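Putative D-tyrosyl-tRNA(Tyr) deacylase 2 (Leishmania major, PDB 1TC5) probably hydrolyses the ester bond of D-tyrosyl-tRNA(Tyr), releasing D-tyrosine and free tRNA, and works as a homodimer of the DTD family. Local coordinates at residues 105-108 and 109-112; 62-65 and 66-70. All coordinates share one frame; numbering follows the deposited sequence.

Contact 1 of 2, residues 105-108 and 109-112; sequences KVKG and RSVQ
Lys105 and Gln112 pair at the open end of a two-residue beta hairpin as an antiparallel hydrogen-bonded pair. Lys105 N donates a hydrogen bond to Gln112 O, and Gln112 N returns one of 2.8 Å to Lys105 O. Beside these bonds the two side chains run side by side, with the glutamine amide nitrogen resting against the aliphatic part of the lysine (Gln112 NE2 to Lys105 CB 3.6 Å). Gln112 gets there by standing CG between its backbone N and carbonyl carbon (chi1 54°) and bending again at chi2. Its NE2 then reaches a water that also donates to Val106 O, while its OE1 accepts a hydrogen bond from His114 N.

Val106 faces Val111 in a non-hydrogen-bonded pair, CA to CA 4.6 Å, on the other face of the ribbon. Beta-branched residues suit such extended positions, and both valines pack on the second subunit, Val106 on its Phe192 and Val111 on its Lys69.

At Lys107 the ribbon turns. Lys107 CB meets Gln112 CG at 3.9 Å, the two chains crossing at about a right angle. Lys107 N bonds Ser110 O almost straight (178°), and Lys107 O is gripped twice, by Ser110 N and, in the carbonyl plane, by Ser110 OG at 3.0 Å. A small hydroxyl residue is apt here because its OG can fold back to the carbonyl.

Gly108 occupies the first corner of the type II' turn, where the positive phi (61°) is one that glycine adopts readily. Arg109 takes the second corner, its backbone bonding to the neighbouring subunit. Backbone bonds, a doubly held carbonyl and a water bridge thus hold together a surface hairpin whose valines, Arg109 and Ser110 meet the second subunit.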
# COMPACT_ATOMS: atom_id res chain seq x y z
N LYS A 105 -9.80 -6.83 10.80
CA LYS A 105 -11.16 -6.46 10.48
C LYS A 105 -11.74 -5.53 11.54
O LYS A 105 -11.42 -5.63 12.71
CB LYS A 105 -12.06 -7.71 10.34
CG LYS A 105 -11.68 -8.67 9.21
CD LYS A 105 -12.46 -9.97 9.41
CE LYS A 105 -12.92 -10.62 8.13
NZ LYS A 105 -14.09 -11.52 8.45
N VAL A 106 -12.60 -4.62 11.09
CA VAL A 106 -13.36 -3.74 11.97
C VAL A 106 -14.29 -4.52 12.90
O VAL A 106 -15.02 -5.39 12.46
CB VAL A 106 -14.18 -2.74 11.13
CG1 VAL A 106 -15.20 -1.95 12.02
CG2 VAL A 106 -13.23 -1.81 10.38
N LYS A 107 -14.21 -4.19 14.20
CA LYS A 107 -15.09 -4.71 15.24
C LYS A 107 -15.52 -3.51 16.07
O LYS A 107 -14.74 -2.99 16.88
CB LYS A 107 -14.32 -5.72 16.09
CG LYS A 107 -14.93 -6.06 17.47
CD LYS A 107 -14.24 -7.29 18.08
CE LYS A 107 -13.76 -7.04 19.50
NZ LYS A 107 -14.86 -7.20 20.47
N GLY A 108 -16.76 -3.07 15.86
CA GLY A 108 -17.27 -1.87 16.50
C GLY A 108 -16.42 -0.70 16.06
O GLY A 108 -16.36 -0.39 14.87
N ARG A 109 -15.73 -0.08 17.01
CA ARG A 109 -14.83 1.04 16.74
C ARG A 109 -13.36 0.67 16.97
O ARG A 109 -12.51 1.50 17.23
CB ARG A 109 -15.26 2.24 17.57
CG ARG A 109 -16.55 2.86 17.00
CD ARG A 109 -17.27 3.83 17.92
NE ARG A 109 -17.06 3.55 19.34
CZ ARG A 109 -17.96 3.01 20.18
NH1 ARG A 109 -19.19 2.67 19.77
NH2 ARG A 109 -17.61 2.82 21.46
N SER A 110 -13.07 -0.61 16.84
CA SER A 110 -11.72 -1.09 16.99
C SER A 110 -11.41 -2.08 15.86
O SER A 110 -12.22 -2.27 14.96
CB SER A 110 -11.56 -1.74 18.37
OG SER A 110 -12.12 -3.03 18.42
N VAL A 111 -10.22 -2.66 15.90
CA VAL A 111 -9.81 -3.66 14.92
C VAL A 111 -9.46 -4.95 15.65
O VAL A 111 -8.77 -4.94 16.67
CB VAL A 111 -8.54 -3.22 14.10
CG1 VAL A 111 -8.15 -4.30 13.13
CG2 VAL A 111 -8.79 -1.90 13.37
N GLN A 112 -9.94 -6.07 15.10
CA GLN A 112 -9.60 -7.39 15.61
C GLN A 112 -8.74 -8.12 14.60
O GLN A 112 -8.92 -8.00 13.39
CB GLN A 112 -10.83 -8.24 15.94
CG GLN A 112 -11.87 -8.39 14.78
CD GLN A 112 -11.70 -9.63 13.88
OE1 GLN A 112 -10.67 -10.31 13.90
NE2 GLN A 112 -12.72 -9.90 13.08
O HOH W 1 -14.81 -8.23 13.15

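Contact 2 of 2, residues 62-65 and 66-70; sequences VGVL and LHTKI
The imidazole of His67 sits beside the backbone of Gly63 one helical turn earlier. Gly63 O approaches the ring obliquely, 3.1 Å from His67 CG, and Gly63 CA lies 3.6 Å from His67 CE1. With His67 CG beside its own backbone N (chi1 -60°), the ring is laid back along the helix, and glycine suits position 63 because the absence of a side chain lets the imidazole lie close to the backbone. Elsewhere the ring meets Glu87.

The same Gly63 O accepts the His67 backbone N at 2.7 Å, and Val62 O accepts Leu66 N, both i to i+4 bonds of the last turn of helix 55-67. Val62 and Leu66 lie side by side, Val62 CG1 against Leu66 CD1 at 3.7 Å, and both touch helix 119-136. Leu65 instead packs on Leu15 of strand 10-18, so these branched apolar residues join the helix to two other elements of the fold.

Thr68 leaves the helical conformation. Its OG1 donates to Val64 O at 2.6 Å, in the carbonyl plane and on a lone pair, whereas Thr68 N reaches Val64 O only weakly, at 3.4 Å. A water donates to both Leu65 O and Thr68 O. Beyond, Ile70 packs on Leu15 and Phe192. Hydroxyl and water therefore satisfy carbonyls at the helix end, where the backbone bond weakens and the chain enters the subunit interface.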
# COMPACT_ATOMS: atom_id res chain seq x y z
N VAL A 62 3.93 -18.21 -4.83
CA VAL A 62 5.07 -17.52 -5.42
C VAL A 62 4.85 -17.50 -6.95
O VAL A 62 5.13 -16.51 -7.59
CB VAL A 62 6.41 -18.19 -5.06
CG1 VAL A 62 7.57 -17.61 -5.90
CG2 VAL A 62 6.73 -18.02 -3.60
N GLY A 63 4.32 -18.59 -7.49
CA GLY A 63 4.01 -18.67 -8.91
C GLY A 63 2.99 -17.63 -9.34
O GLY A 63 3.11 -17.04 -10.41
N VAL A 64 1.99 -17.39 -8.50
CA VAL A 64 1.00 -16.36 -8.80
C VAL A 64 1.68 -14.99 -8.81
O VAL A 64 1.48 -14.19 -9.73
CB VAL A 64 -0.17 -16.35 -7.77
CG1 VAL A 64 -1.05 -15.07 -7.91
CG2 VAL A 64 -1.02 -17.62 -7.91
N LEU A 65 2.50 -14.72 -7.80
CA LEU A 65 3.28 -13.49 -7.76
C LEU A 65 4.17 -13.28 -8.99
O LEU A 65 4.25 -12.17 -9.50
CB LEU A 65 4.15 -13.45 -6.50
CG LEU A 65 5.11 -12.26 -6.39
CD1 LEU A 65 4.33 -10.92 -6.31
CD2 LEU A 65 6.00 -12.41 -5.20
N LEU A 66 4.83 -14.33 -9.47
CA LEU A 66 5.83 -14.18 -10.54
C LEU A 66 5.31 -14.41 -11.95
O LEU A 66 5.82 -13.80 -12.88
CB LEU A 66 7.04 -15.08 -10.26
CG LEU A 66 7.74 -14.86 -8.92
CD1 LEU A 66 8.94 -15.83 -8.80
CD2 LEU A 66 8.18 -13.42 -8.70
N HIS A 67 4.29 -15.27 -12.11
CA HIS A 67 3.79 -15.68 -13.43
C HIS A 67 2.67 -14.80 -13.96
O HIS A 67 2.40 -14.77 -15.16
CB HIS A 67 3.25 -17.13 -13.41
CG HIS A 67 4.27 -18.15 -13.02
ND1 HIS A 67 3.95 -19.29 -12.31
CD2 HIS A 67 5.60 -18.20 -13.23
CE1 HIS A 67 5.04 -19.99 -12.08
NE2 HIS A 67 6.06 -19.36 -12.64
N THR A 68 1.96 -14.14 -13.07
CA THR A 68 0.83 -13.32 -13.48
C THR A 68 1.34 -12.02 -14.10
O THR A 68 2.23 -11.39 -13.56
CB THR A 68 -0.07 -13.01 -12.25
OG1 THR A 68 -0.37 -14.25 -11.57
CG2 THR A 68 -1.44 -12.44 -12.67
N LYS A 69 0.78 -11.66 -15.25
CA LYS A 69 1.09 -10.39 -15.90
C LYS A 69 0.25 -9.33 -15.21
O LYS A 69 -0.95 -9.31 -15.37
CB LYS A 69 0.78 -10.46 -17.38
CG LYS A 69 1.61 -11.53 -18.13
CD LYS A 69 1.18 -11.67 -19.60
CE LYS A 69 1.94 -12.78 -20.33
NZ LYS A 69 3.04 -12.27 -21.19
N ILE A 70 0.89 -8.49 -14.41
CA ILE A 70 0.18 -7.52 -13.59
C ILE A 70 0.55 -6.10 -13.99
O ILE A 70 -0.33 -5.33 -14.34
CB ILE A 70 0.51 -7.74 -12.09
CG1 ILE A 70 0.14 -9.17 -11.67
CG2 ILE A 70 -0.25 -6.72 -11.23
CD1 ILE A 70 0.83 -9.63 -10.38
O HOH W 2 4.19 -10.86 -11.88

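Within one chain contacts 1 and 2 are well apart, their centres 32 Å from each other and their nearest atoms about 20 Å. The dimer brings them together: the hairpin 105-112 of each subunit reaches the helix end 62-70 of the other. Val106 packs on Val64 of the neighbouring subunit, Ser110 on its Thr68, Val111 on its Ile70, and Arg109 on its His67. Arg109 and Lys69 each make backbone hydrogen bonds to the partner chain. Contact 1 is thus a projecting arm, its centre 26 Å from the centre of its chain, and contact 2 is part of the site that receives the arm of the other subunit, a reciprocal exchange consistent with the homodimer.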